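Long-range contact in hemoglobin-like protein (PDB 4NK2), which binds heme as a group II truncated hemoglobin and may bind or carry oxygen: residues P45-P50 and E163-R168. Residues are numbered along the deposited sequence; the frame is centred on the assembly and turned at random.
With HEM (protoporphyrin IX containing Fe), chain C.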
ATOM      1  N   PRO A  45     -10.556   4.895   8.659  1.00 39.19           N
ATOM      2  CA  PRO A  45     -11.654   5.489   9.436  1.00 34.19           C
ATOM      3  C   PRO A  45     -11.857   4.797  10.788  1.00 37.02           C
ATOM      4  O   PRO A  45     -11.357   3.689  11.007  1.00 36.13           O
ATOM      5  CB  PRO A  45     -12.877   5.281   8.536  1.00 37.47           C
ATOM      6  CG  PRO A  45     -12.510   4.163   7.625  1.00 43.16           C
ATOM      7  CD  PRO A  45     -11.030   4.296   7.397  1.00 38.00           C
ATOM      8  N   GLU A  46     -12.585   5.433  11.684  1.00 39.46           N
ATOM      9  CA  GLU A  46     -12.892   4.850  12.980  1.00 39.91           C
ATOM     10  C   GLU A  46     -13.469   3.450  12.851  1.00 34.53           C
ATOM     11  O   GLU A  46     -14.272   3.198  11.979  1.00 31.92           O
ATOM     12  CB  GLU A  46     -13.885   5.738  13.720  1.00 41.71           C
ATOM     13  CG  GLU A  46     -14.137   5.330  15.131  1.00 44.92           C
ATOM     14  CD  GLU A  46     -15.324   6.026  15.736  1.00 58.59           C
ATOM     15  OE1 GLU A  46     -16.084   6.667  15.003  1.00 61.45           O
ATOM     16  OE2 GLU A  46     -15.503   5.932  16.951  1.00 56.67           O
ATOM     17  N   VAL A  47     -13.060   2.552  13.737  1.00 35.81           N
ATOM     18  CA  VAL A  47     -13.602   1.188  13.784  1.00 33.36           C
ATOM     19  C   VAL A  47     -14.342   0.919  15.104  1.00 44.30           C
ATOM     20  O   VAL A  47     -13.753   1.005  16.194  1.00 38.64           O
ATOM     21  CB  VAL A  47     -12.521   0.121  13.630  1.00 36.47           C
ATOM     22  CG1 VAL A  47     -13.138  -1.270  13.763  1.00 34.89           C
ATOM     23  CG2 VAL A  47     -11.824   0.253  12.288  1.00 30.01           C
ATOM     24  N   LYS A  48     -15.619   0.573  15.015  1.00 35.83           N
ATOM     25  CA  LYS A  48     -16.379   0.200  16.188  1.00 39.37           C
ATOM     26  C   LYS A  48     -16.472  -1.308  16.289  1.00 32.18           C
ATOM     27  O   LYS A  48     -17.137  -1.926  15.497  1.00 33.45           O
ATOM     28  CB  LYS A  48     -17.779   0.776  16.112  1.00 36.73           C
ATOM     29  CG  LYS A  48     -17.835   2.207  15.720  1.00 47.79           C
ATOM     30  CD  LYS A  48     -18.269   3.048  16.878  1.00 56.72           C
ATOM     31  CE  LYS A  48     -19.407   3.952  16.512  1.00 60.77           C
ATOM     32  NZ  LYS A  48     -19.697   4.871  17.632  1.00 72.33           N
ATOM     33  N   PHE A  49     -15.803  -1.887  17.269  1.00 29.17           N
ATOM     34  CA  PHE A  49     -15.853  -3.332  17.491  1.00 34.10           C
ATOM     35  C   PHE A  49     -17.230  -3.674  18.062  1.00 36.04           C
ATOM     36  O   PHE A  49     -17.853  -2.825  18.699  1.00 36.17           O
ATOM     37  CB  PHE A  49     -14.738  -3.785  18.436  1.00 35.85           C
ATOM     38  CG  PHE A  49     -13.440  -4.140  17.727  1.00 40.16           C
ATOM     39  CD1 PHE A  49     -12.733  -3.181  17.014  1.00 37.29           C
ATOM     40  CD2 PHE A  49     -12.934  -5.434  17.784  1.00 38.03           C
ATOM     41  CE1 PHE A  49     -11.530  -3.510  16.362  1.00 41.20           C
ATOM     42  CE2 PHE A  49     -11.741  -5.773  17.144  1.00 41.69           C
ATOM     43  CZ  PHE A  49     -11.039  -4.809  16.428  1.00 38.36           C
ATOM     44  N   PRO A  50     -17.712  -4.907  17.818  1.00 32.55           N
ATOM     45  CA  PRO A  50     -19.071  -5.300  18.229  1.00 35.63           C
ATOM     46  C   PRO A  50     -19.188  -5.313  19.743  1.00 41.22           C
ATOM     47  O   PRO A  50     -18.198  -5.631  20.394  1.00 36.05           O
ATOM     48  CB  PRO A  50     -19.192  -6.742  17.727  1.00 33.84           C
ATOM     49  CG  PRO A  50     -18.082  -6.904  16.701  1.00 33.30           C
ATOM     50  CD  PRO A  50     -16.980  -6.012  17.176  1.00 29.26           C
ATOM     51  N   GLU A 163     -16.802  -3.856   7.816  1.00 28.40           N
ATOM     52  CA  GLU A 163     -16.711  -2.892   6.711  1.00 30.68           C
ATOM     53  C   GLU A 163     -15.624  -1.870   6.973  1.00 32.16           C
ATOM     54  O   GLU A 163     -14.904  -1.472   6.056  1.00 32.39           O
ATOM     55  CB  GLU A 163     -18.040  -2.147   6.494  1.00 32.07           C
ATOM     56  CG  GLU A 163     -18.038  -1.238   5.255  1.00 31.30           C
ATOM     57  CD  GLU A 163     -17.395   0.135   5.491  1.00 33.99           C
ATOM     58  OE1 GLU A 163     -17.251   0.568   6.668  1.00 29.62           O
ATOM     59  OE2 GLU A 163     -17.059   0.807   4.479  1.00 33.45           O
ATOM     60  N   SER A 164     -15.503  -1.424   8.220  1.00 26.66           N
ATOM     61  CA  SER A 164     -14.471  -0.439   8.526  1.00 32.32           C
ATOM     62  C   SER A 164     -13.128  -1.084   8.844  1.00 33.24           C
ATOM     63  O   SER A 164     -12.096  -0.612   8.377  1.00 33.82           O
ATOM     64  CB  SER A 164     -14.895   0.488   9.665  1.00 34.46           C
ATOM     65  OG  SER A 164     -13.835   1.384   9.958  1.00 36.76           O
ATOM     66  N   PHE A 165     -13.140  -2.152   9.641  1.00 29.76           N
ATOM     67  CA  PHE A 165     -11.893  -2.782  10.069  1.00 31.83           C
ATOM     68  C   PHE A 165     -11.135  -3.306   8.856  1.00 29.87           C
ATOM     69  O   PHE A 165      -9.900  -3.274   8.816  1.00 30.06           O
ATOM     70  CB  PHE A 165     -12.183  -3.936  11.033  1.00 29.34           C
ATOM     71  CG  PHE A 165     -10.968  -4.431  11.785  1.00 38.09           C
ATOM     72  CD1 PHE A 165      -9.923  -3.572  12.101  1.00 34.83           C
ATOM     73  CD2 PHE A 165     -10.883  -5.755  12.193  1.00 38.23           C
ATOM     74  CE1 PHE A 165      -8.812  -4.030  12.810  1.00 36.49           C
ATOM     75  CE2 PHE A 165      -9.768  -6.221  12.897  1.00 40.64           C
ATOM     76  CZ  PHE A 165      -8.736  -5.358  13.199  1.00 32.75           C
ATOM     77  N   SER A 166     -11.876  -3.793   7.862  1.00 30.09           N
ATOM     78  CA  SER A 166     -11.261  -4.359   6.662  1.00 30.13           C
ATOM     79  C   SER A 166     -10.430  -3.323   5.905  1.00 33.19           C
ATOM     80  O   SER A 166      -9.490  -3.671   5.184  1.00 29.91           O
ATOM     81  CB  SER A 166     -12.318  -4.981   5.738  1.00 31.59           C
ATOM     82  OG  SER A 166     -13.318  -4.043   5.340  1.00 27.07           O
ATOM     83  N   ILE A 167     -10.755  -2.045   6.058  1.00 30.04           N
ATOM     84  CA  ILE A 167      -9.966  -1.033   5.345  1.00 33.00           C
ATOM     85  C   ILE A 167      -8.484  -1.074   5.755  1.00 31.16           C
ATOM     86  O   ILE A 167      -7.598  -0.828   4.931  1.00 31.97           O
ATOM     87  CB  ILE A 167     -10.525   0.374   5.567  1.00 29.92           C
ATOM     88  CG1 ILE A 167     -11.941   0.470   4.976  1.00 31.02           C
ATOM     89  CG2 ILE A 167      -9.630   1.394   4.913  1.00 31.17           C
ATOM     90  CD1 ILE A 167     -12.633   1.796   5.274  1.00 32.10           C
ATOM     91  N   ARG A 168      -8.222  -1.370   7.027  1.00 29.99           N
ATOM     92  CA  ARG A 168      -6.855  -1.387   7.548  1.00 30.95           C
ATOM     93  C   ARG A 168      -6.065  -2.609   7.137  1.00 29.62           C
ATOM     94  O   ARG A 168      -4.869  -2.700   7.424  1.00 29.38           O
ATOM     95  CB  ARG A 168      -6.882  -1.317   9.070  1.00 32.16           C
ATOM     96  CG  ARG A 168      -7.865  -0.304   9.576  1.00 31.62           C
ATOM     97  CD  ARG A 168      -7.649   0.004  11.038  1.00 36.15           C
ATOM     98  NE  ARG A 168      -8.429   1.180  11.406  1.00 36.12           N
ATOM     99  CZ  ARG A 168      -8.143   1.978  12.426  1.00 37.37           C
ATOM    100  NH1 ARG A 168      -7.086   1.727  13.187  1.00 36.33           N
ATOM    101  NH2 ARG A 168      -8.911   3.029  12.670  1.00 37.91           N
TER
HETATM  102  CHA HEM C 700      -5.808 -14.522   7.946  1.00 33.61           C
HETATM  103  CHB HEM C 700      -7.347 -12.731   3.726  1.00 31.63           C
HETATM  104  CHC HEM C 700      -9.549  -9.091   6.112  1.00 29.15           C
HETATM  105  CHD HEM C 700      -9.430 -12.007  10.019  1.00 31.96           C
HETATM  106  C1A HEM C 700      -5.937 -14.326   6.594  1.00 35.75           C
HETATM  107  C2A HEM C 700      -5.205 -15.011   5.530  1.00 31.36           C
HETATM  108  C3A HEM C 700      -5.650 -14.498   4.364  1.00 34.76           C
HETATM  109  C4A HEM C 700      -6.656 -13.484   4.652  1.00 33.80           C
HETATM  110  CMA HEM C 700      -5.218 -14.885   2.932  1.00 33.45           C
HETATM  111  CAA HEM C 700      -4.121 -16.110   5.734  1.00 36.72           C
HETATM  112  CBA HEM C 700      -2.746 -15.410   5.693  1.00 39.48           C
HETATM  113  CGA HEM C 700      -1.526 -16.299   5.916  1.00 43.92           C
HETATM  114  O1A HEM C 700      -0.528 -16.162   5.153  1.00 45.26           O
HETATM  115  O2A HEM C 700      -1.508 -17.146   6.852  1.00 46.75           O
HETATM  116  C1B HEM C 700      -7.998 -11.531   3.965  1.00 33.86           C
HETATM  117  C2B HEM C 700      -8.401 -10.538   2.981  1.00 31.07           C
HETATM  118  C3B HEM C 700      -9.008  -9.532   3.637  1.00 32.51           C
HETATM  119  C4B HEM C 700      -9.023  -9.840   5.063  1.00 31.77           C
HETATM  120  CMB HEM C 700      -8.198 -10.616   1.454  1.00 28.24           C
HETATM  121  CAB HEM C 700      -9.585  -8.274   2.961  1.00 29.08           C
HETATM  122  CBB HEM C 700      -9.888  -7.204   3.705  1.00 32.62           C
HETATM  123  C1C HEM C 700      -9.766  -9.576   7.389  1.00 27.99           C
HETATM  124  C2C HEM C 700     -10.533  -8.956   8.462  1.00 30.36           C
HETATM  125  C3C HEM C 700     -10.484  -9.767   9.538  1.00 32.92           C
HETATM  126  C4C HEM C 700      -9.699 -10.936   9.188  1.00 31.62           C
HETATM  127  CMC HEM C 700     -11.248  -7.590   8.375  1.00 27.09           C
HETATM  128  CAC HEM C 700     -11.150  -9.564  10.919  1.00 35.17           C
HETATM  129  CBC HEM C 700     -12.175  -8.717  11.085  1.00 38.77           C
HETATM  130  C1D HEM C 700      -8.369 -12.875   9.900  1.00 30.51           C
HETATM  131  C2D HEM C 700      -7.769 -13.661  10.968  1.00 29.49           C
HETATM  132  C3D HEM C 700      -6.651 -14.448  10.303  1.00 33.40           C
HETATM  133  C4D HEM C 700      -6.670 -14.057   8.911  1.00 33.42           C
HETATM  134  CMD HEM C 700      -8.167 -13.731  12.463  1.00 29.08           C
HETATM  135  CAD HEM C 700      -5.677 -15.427  10.994  1.00 33.14           C
HETATM  136  CBD HEM C 700      -4.564 -14.579  11.618  1.00 31.59           C
HETATM  137  CGD HEM C 700      -3.600 -15.526  12.296  1.00 36.24           C
HETATM  138  O1D HEM C 700      -2.859 -16.237  11.576  1.00 37.48           O
HETATM  139  O2D HEM C 700      -3.585 -15.576  13.555  1.00 33.73           O
HETATM  140  NA  HEM C 700      -6.804 -13.416   6.021  1.00 31.18           N
HETATM  141  NB  HEM C 700      -8.401 -11.063   5.207  1.00 27.97           N
HETATM  142  NC  HEM C 700      -9.286 -10.781   7.884  1.00 31.53           N
HETATM  143  ND  HEM C 700      -7.695 -13.138   8.718  1.00 31.06           N
HETATM  144 FE   HEM C 700      -7.989 -12.027   6.977  1.00 30.91          FE
HETATM  145  O   HOH W   1     -10.463   1.501   9.424  1.00 34.91           O
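V47, on the last residues of strand 35-48, passes closest to S164 near the end of helix 155-165, with CA atoms 5.6 Å apart. With chi1 at 178°, S164 OG swings opposite its own amide N and donates to E46 O at 2.8 Å. This hydroxyl comes from above the carbonyl plane. R168 extends its chain from CG to NE, and NH2 donates to P45 O at 3.0 Å. That bond is nearly straight (176°), with the oxygen in the guanidinium plane. A water gives its hydrogens to P45 O and S164 O and accepts from R168 NE. V47 CG2 lies 3.6 Å from R168 NE, while CG1 packs on F165 CB. P45 CG presses tightly on I167 CD1. F49 sets its edge toward one face of F165 in an inclined edge-to-face pair, planes at 58°. F165 CD2 touches the heme vinyl carbon CBC at 3.4 Å. R168 NH2 also bonds E37 O of the second subunit, whose strand pairs with V47 and K48. P45 O thus takes R168 and the water, and E46 O the S164 hydroxyl, both in the loop before V47. F49, one residue past the strand, connects it through F165 to the heme pocket.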